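Beta-N-acetylhexosaminidase (Bacteroides fragilis, PDB 4PYS) probably removes terminal N-acetylhexosamine residues from glycans by hydrolysis, as a glycoside hydrolase of family 20 with a TIM-barrel catalytic domain. Local coordinates at residues M431-W436 / P452-L457; L137-Q142 / S147-Y152. All coordinates share one frame; numbering follows the deposited sequence.

Contact 1 (M431-W436 / P452-L457); sequences MSSALW and PRILAL
Ser433 and Leu457 mark the register between strand 431-435 and helix 453-457, their CA atoms lying 7.0 Å apart. The two elements run nearly antiparallel, with axes at 165° and 9.6 Å apart at closest approach. No hydrogen bond joins the segments; they meet through buried side chains.

Leu457 carries most of the helix side. It splits its two methyls between two strand residues that face the helix. Leu457 CD1 meets Ser433 CB at 3.6 Å. Leu457 CD2 approaches the terminal methyl of the selenomethionine Met431, with CE and CD2 4.1 Å apart. The Met431 chain is extended at chi2 but bent at chi3 (57°), which folds CE back past SE toward the leucine. The two side chains cross obliquely, methyl against methyl.

The strand is the eighth and last of the TIM barrel, and helix 453-462 comes after it, beyond the short helix 447-450. The strand pairs with strand 132-138, the first of the barrel, and so closes the barrel wall. Met431 and Ser433 face the outer helix layer. Ser432 and Ala434 alternate with them and turn away from the helix; Ser432 OG is hydrogen-bonded to Gln359 NE2.

Ile454 lies one helix turn before Leu457. Its CG1 branch is anti to the backbone N (chi1 -164°), and this brings CD1 nearer to the strand, although CB itself does not point straight at it. Ile454 CD1 lies 4.0 Å from Ser433 OG. That is an apolar methyl beside a hydroxyl whose polar partner is Ser134 O on the adjacent strand, so the buried hydroxyl is satisfied within the sheet. Ile454 also touches Phe135 of strand 132-138. Leu457 also touches Val412 of helix 409-415.

Contact 2 (L137-Q142 / S147-Y152); sequences LDSGRQ and STIKKY
Ile149 and Tyr152 on helix 147-152 reach Leu137, near the end of strand 132-138, and Ser139 just past it. No hydrogen bond crosses between the segments.

Ile149 comes first along the helix and does the closest touching. Its CG1 lies beside the backbone N (chi1 -58°), and the bend at chi2 turns CD1 to the strand. That one methyl serves two partners. It is 3.9 Å from Leu137 CD2, where the two side chains meet at a slant. It is also 3.6 Å from Ser139 OG, a polar atom held by Gln144 OE1 and Trp166 NE1 rather than by the helix.

Lys151 lays CG over one face of the Tyr152 ring. Tyr152 meets Leu137 obliquely, with ring atom CD2 4.4 Å from Leu137 CD2. The amine of Lys150 forms a salt bridge with Glu208, while Asp447 ties down both the amine of Lys151, by a salt bridge, and Tyr152 OH, by a hydrogen bond.

On the strand side, the chain turns at Gly140, just beyond Ser139. Asp138 OD1 accepts from Gly140 N at 2.9 Å, an Asx turn, and from Arg141 N at 3.0 Å. The second bond is the straighter, at 170°. Asp138 OD2 forms a salt bridge with Arg141 NH2 at 2.9 Å. Asp138 comes at the edge of the guanidinium, nearly in its plane, but NH2 approaches OD2 from above the plane of the carboxylate. Both oxygens thus hold the turn after the strand.

The helix is the connection of a beta-alpha-beta unit, the first of the TIM barrel, between strands 132-138 and 163-170. Ile149 also packs on Phe164 and Trp166 of the second strand and on Ile209 of helix 203-214.

From the N terminus, the chain first reaches contact 2, where strand 132-138 is followed by a short loop and then by helix 146-158 packed back on it. Contact 1 comes almost 300 residues later and does the same for strand 428-435 and helix 453-462, across a longer connection that includes helix 447-450. The two loops lie in series; they neither nest nor cross. The two strands are neighbours, the first and last of the barrel, so the contacts flank its closing seam. Leu435 O probably bonds to Asp138 N there, and the Trp436 ring packs against Arg141. The contact centres are about 15 Å apart.

Contact 1 (M431-W436 / P452-L457)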
loop_
_atom_site.group_PDB
_atom_site.type_symbol
_atom_site.label_atom_id
_atom_site.label_comp_id
_atom_site.label_asym_id
_atom_site.label_seq_id
_atom_site.Cartn_x
_atom_site.Cartn_y
_atom_site.Cartn_z
HETATM N N MSE A 431 0.443 -5.465 -8.181
HETATM C CA MSE A 431 -0.887 -4.905 -8.046
HETATM C C MSE A 431 -0.984 -3.996 -6.842
HETATM O O MSE A 431 -0.264 -4.179 -5.850
HETATM C CB MSE A 431 -1.897 -6.041 -7.851
HETATM C CG MSE A 431 -1.922 -7.041 -8.981
HETATM SE SE MSE A 431 -3.180 -8.475 -8.523
HETATM C CE MSE A 431 -4.765 -7.394 -8.231
ATOM N N SER A 432 -1.897 -3.032 -6.916
ATOM C CA SER A 432 -2.203 -2.206 -5.750
ATOM C C SER A 432 -3.685 -2.272 -5.430
ATOM O O SER A 432 -4.492 -2.707 -6.258
ATOM C CB SER A 432 -1.790 -0.748 -5.969
ATOM O OG SER A 432 -2.431 -0.191 -7.093
ATOM N N SER A 433 -4.022 -1.854 -4.216
ATOM C CA SER A 433 -5.404 -1.717 -3.779
ATOM C C SER A 433 -5.447 -0.348 -3.120
ATOM O O SER A 433 -4.419 0.132 -2.627
ATOM C CB SER A 433 -5.745 -2.794 -2.765
ATOM O OG SER A 433 -4.794 -2.831 -1.714
ATOM N N ALA A 434 -6.609 0.300 -3.120
ATOM C CA ALA A 434 -6.663 1.661 -2.600
ATOM C C ALA A 434 -7.940 1.968 -1.853
ATOM O O ALA A 434 -9.018 1.449 -2.172
ATOM C CB ALA A 434 -6.481 2.670 -3.723
ATOM N N LEU A 435 -7.812 2.849 -0.871
ATOM C CA LEU A 435 -8.980 3.363 -0.177
ATOM C C LEU A 435 -8.897 4.883 -0.184
ATOM O O LEU A 435 -8.216 5.478 0.660
ATOM C CB LEU A 435 -9.018 2.822 1.258
ATOM C CG LEU A 435 -10.305 3.021 2.085
ATOM C CD1 LEU A 435 -10.571 4.463 2.512
ATOM C CD2 LEU A 435 -11.515 2.482 1.329
ATOM N N TRP A 436 -9.574 5.509 -1.145
ATOM C CA TRP A 436 -9.634 6.964 -1.229
ATOM C C TRP A 436 -10.717 7.452 -0.285
ATOM O O TRP A 436 -11.759 6.821 -0.154
ATOM C CB TRP A 436 -9.972 7.405 -2.658
ATOM C CG TRP A 436 -8.907 7.030 -3.631
ATOM C CD1 TRP A 436 -8.854 5.903 -4.403
ATOM C CD2 TRP A 436 -7.719 7.776 -3.924
ATOM N NE1 TRP A 436 -7.702 5.906 -5.163
ATOM C CE2 TRP A 436 -6.990 7.044 -4.886
ATOM C CE3 TRP A 436 -7.202 8.992 -3.467
ATOM C CZ2 TRP A 436 -5.768 7.490 -5.397
ATOM C CZ3 TRP A 436 -5.990 9.436 -3.981
ATOM C CH2 TRP A 436 -5.286 8.683 -4.934
ATOM N N PRO A 452 -15.020 -7.370 2.782
ATOM C CA PRO A 452 -14.040 -8.417 2.483
ATOM C C PRO A 452 -13.339 -8.275 1.142
ATOM O O PRO A 452 -12.546 -9.137 0.822
ATOM C CB PRO A 452 -14.909 -9.689 2.432
ATOM C CG PRO A 452 -16.223 -9.187 1.901
ATOM C CD PRO A 452 -16.407 -7.809 2.514
ATOM N N ARG A 453 -13.612 -7.241 0.358
ATOM C CA ARG A 453 -13.050 -7.227 -0.993
ATOM C C ARG A 453 -11.524 -7.191 -1.039
ATOM O O ARG A 453 -10.913 -7.697 -1.983
ATOM C CB ARG A 453 -13.669 -6.109 -1.829
ATOM C CG ARG A 453 -15.156 -6.354 -2.132
ATOM C CD ARG A 453 -15.814 -5.141 -2.797
ATOM N NE ARG A 453 -15.665 -3.954 -1.953
ATOM C CZ ARG A 453 -15.911 -2.711 -2.347
ATOM N NH1 ARG A 453 -16.339 -2.469 -3.581
ATOM N NH2 ARG A 453 -15.719 -1.702 -1.500
ATOM N N ILE A 454 -10.888 -6.632 -0.018
ATOM C CA ILE A 454 -9.412 -6.655 -0.007
ATOM C C ILE A 454 -8.847 -8.083 0.040
ATOM O O ILE A 454 -7.714 -8.335 -0.373
ATOM C CB ILE A 454 -8.826 -5.811 1.153
ATOM C CG1 ILE A 454 -7.335 -5.543 0.893
ATOM C CG2 ILE A 454 -9.049 -6.492 2.506
ATOM C CD1 ILE A 454 -6.858 -4.230 1.395
ATOM N N LEU A 455 -9.640 -9.034 0.526
ATOM C CA LEU A 455 -9.139 -10.394 0.606
ATOM C C LEU A 455 -8.976 -10.975 -0.791
ATOM O O LEU A 455 -8.093 -11.797 -1.028
ATOM C CB LEU A 455 -10.101 -11.272 1.426
ATOM C CG LEU A 455 -10.241 -10.886 2.896
ATOM C CD1 LEU A 455 -11.292 -11.757 3.573
ATOM C CD2 LEU A 455 -8.908 -11.052 3.598
ATOM N N ALA A 456 -9.839 -10.564 -1.712
ATOM C CA ALA A 456 -9.735 -11.050 -3.086
ATOM C C ALA A 456 -8.509 -10.437 -3.743
ATOM O O ALA A 456 -7.796 -11.103 -4.492
ATOM C CB ALA A 456 -10.989 -10.716 -3.867
ATOM N N LEU A 457 -8.255 -9.167 -3.445
ATOM C CA LEU A 457 -7.058 -8.502 -3.966
ATOM C C LEU A 457 -5.793 -9.136 -3.399
ATOM O O LEU A 457 -4.843 -9.401 -4.142
ATOM C CB LEU A 457 -7.107 -6.993 -3.669
ATOM C CG LEU A 457 -8.237 -6.282 -4.419
ATOM C CD1 LEU A 457 -8.413 -4.835 -3.949
ATOM C CD2 LEU A 457 -8.001 -6.344 -5.929
#

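Contact 2 (L137-Q142 / S147-Y152)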
loop_
_atom_site.group_PDB
_atom_site.type_symbol
_atom_site.label_atom_id
_atom_site.label_comp_id
_atom_site.label_asym_id
_atom_site.label_seq_id
_atom_site.Cartn_x
_atom_site.Cartn_y
_atom_site.Cartn_z
ATOM N N LEU A 137 -3.691 4.244 1.474
ATOM C CA LEU A 137 -4.701 4.958 2.257
ATOM C C LEU A 137 -4.576 6.443 1.975
ATOM O O LEU A 137 -3.466 6.985 1.964
ATOM C CB LEU A 137 -4.532 4.689 3.759
ATOM C CG LEU A 137 -5.570 5.366 4.667
ATOM C CD1 LEU A 137 -6.978 4.892 4.347
ATOM C CD2 LEU A 137 -5.238 5.105 6.124
ATOM N N ASP A 138 -5.715 7.079 1.725
ATOM C CA ASP A 138 -5.797 8.514 1.473
ATOM C C ASP A 138 -5.849 9.233 2.814
ATOM O O ASP A 138 -6.908 9.312 3.445
ATOM C CB ASP A 138 -7.065 8.795 0.657
ATOM C CG ASP A 138 -7.287 10.267 0.343
ATOM O OD1 ASP A 138 -6.503 11.164 0.759
ATOM O OD2 ASP A 138 -8.295 10.526 -0.339
ATOM N N SER A 139 -4.691 9.729 3.246
ATOM C CA SER A 139 -4.574 10.567 4.432
ATOM C C SER A 139 -4.457 12.030 4.025
ATOM O O SER A 139 -4.040 12.857 4.819
ATOM C CB SER A 139 -3.332 10.183 5.247
ATOM O OG SER A 139 -3.405 8.848 5.713
ATOM N N GLY A 140 -4.799 12.359 2.783
ATOM C CA GLY A 140 -4.797 13.758 2.377
ATOM C C GLY A 140 -6.155 14.395 2.647
ATOM O O GLY A 140 -6.258 15.435 3.309
ATOM N N ARG A 141 -7.212 13.762 2.144
ATOM C CA ARG A 141 -8.565 14.311 2.306
ATOM C C ARG A 141 -9.088 14.172 3.728
ATOM O O ARG A 141 -9.936 14.960 4.179
ATOM C CB ARG A 141 -9.533 13.590 1.371
ATOM C CG ARG A 141 -9.229 13.806 -0.094
ATOM C CD ARG A 141 -10.324 13.248 -0.985
ATOM N NE ARG A 141 -10.140 13.676 -2.368
ATOM C CZ ARG A 141 -9.243 13.151 -3.196
ATOM N NH1 ARG A 141 -9.140 13.606 -4.439
ATOM N NH2 ARG A 141 -8.441 12.177 -2.778
ATOM N N GLN A 142 -8.602 13.148 4.413
ATOM C CA GLN A 142 -9.015 12.854 5.778
ATOM C C GLN A 142 -7.768 12.592 6.608
ATOM O O GLN A 142 -6.787 12.058 6.106
ATOM C CB GLN A 142 -9.907 11.608 5.804
ATOM C CG GLN A 142 -11.297 11.814 5.194
ATOM C CD GLN A 142 -12.150 12.781 5.985
ATOM O OE1 GLN A 142 -12.076 12.823 7.217
ATOM N NE2 GLN A 142 -12.964 13.573 5.289
ATOM N N SER A 147 -2.659 5.478 15.477
ATOM C CA SER A 147 -3.034 4.083 15.760
ATOM C C SER A 147 -3.831 3.466 14.611
ATOM O O SER A 147 -3.800 2.252 14.402
ATOM C CB SER A 147 -3.809 3.977 17.078
ATOM O OG SER A 147 -4.990 4.754 17.046
ATOM N N THR A 148 -4.541 4.305 13.861
ATOM C CA THR A 148 -5.314 3.839 12.707
ATOM C C THR A 148 -4.421 3.598 11.496
ATOM O O THR A 148 -4.612 2.626 10.762
ATOM C CB THR A 148 -6.468 4.804 12.374
ATOM O OG1 THR A 148 -7.379 4.854 13.485
ATOM C CG2 THR A 148 -7.222 4.354 11.125
ATOM N N ILE A 149 -3.435 4.467 11.283
ATOM C CA ILE A 149 -2.427 4.183 10.266
ATOM C C ILE A 149 -1.762 2.836 10.574
ATOM O O ILE A 149 -1.599 1.990 9.688
ATOM C CB ILE A 149 -1.353 5.286 10.204
ATOM C CG1 ILE A 149 -1.988 6.656 9.917
ATOM C CG2 ILE A 149 -0.285 4.933 9.154
ATOM C CD1 ILE A 149 -2.630 6.742 8.527
ATOM N N LYS A 150 -1.405 2.617 11.837
ATOM C CA LYS A 150 -0.790 1.338 12.224
ATOM C C LYS A 150 -1.707 0.151 11.951
ATOM O O LYS A 150 -1.245 -0.899 11.511
ATOM C CB LYS A 150 -0.398 1.355 13.709
ATOM C CG LYS A 150 0.814 2.232 14.008
ATOM C CD LYS A 150 1.118 2.228 15.489
ATOM C CE LYS A 150 2.354 3.049 15.796
ATOM N NZ LYS A 150 2.618 3.058 17.261
ATOM N N LYS A 151 -3.002 0.323 12.196
ATOM C CA LYS A 151 -3.976 -0.746 11.966
ATOM C C LYS A 151 -3.955 -1.229 10.523
ATOM O O LYS A 151 -4.044 -2.432 10.258
ATOM C CB LYS A 151 -5.386 -0.260 12.326
ATOM C CG LYS A 151 -6.520 -1.177 11.822
ATOM C CD LYS A 151 -7.880 -0.723 12.350
ATOM C CE LYS A 151 -9.026 -1.611 11.800
ATOM N NZ LYS A 151 -10.359 -1.187 12.363
ATOM N N TYR A 152 -3.822 -0.300 9.584
ATOM C CA TYR A 152 -3.841 -0.700 8.175
ATOM C C TYR A 152 -2.492 -1.176 7.665
ATOM O O TYR A 152 -2.421 -1.991 6.735
ATOM C CB TYR A 152 -4.483 0.400 7.311
ATOM C CG TYR A 152 -5.927 0.508 7.703
ATOM C CD1 TYR A 152 -6.814 -0.524 7.411
ATOM C CD2 TYR A 152 -6.394 1.590 8.428
ATOM C CE1 TYR A 152 -8.140 -0.464 7.811
ATOM C CE2 TYR A 152 -7.722 1.663 8.820
ATOM C CZ TYR A 152 -8.583 0.640 8.513
ATOM O OH TYR A 152 -9.892 0.719 8.928
#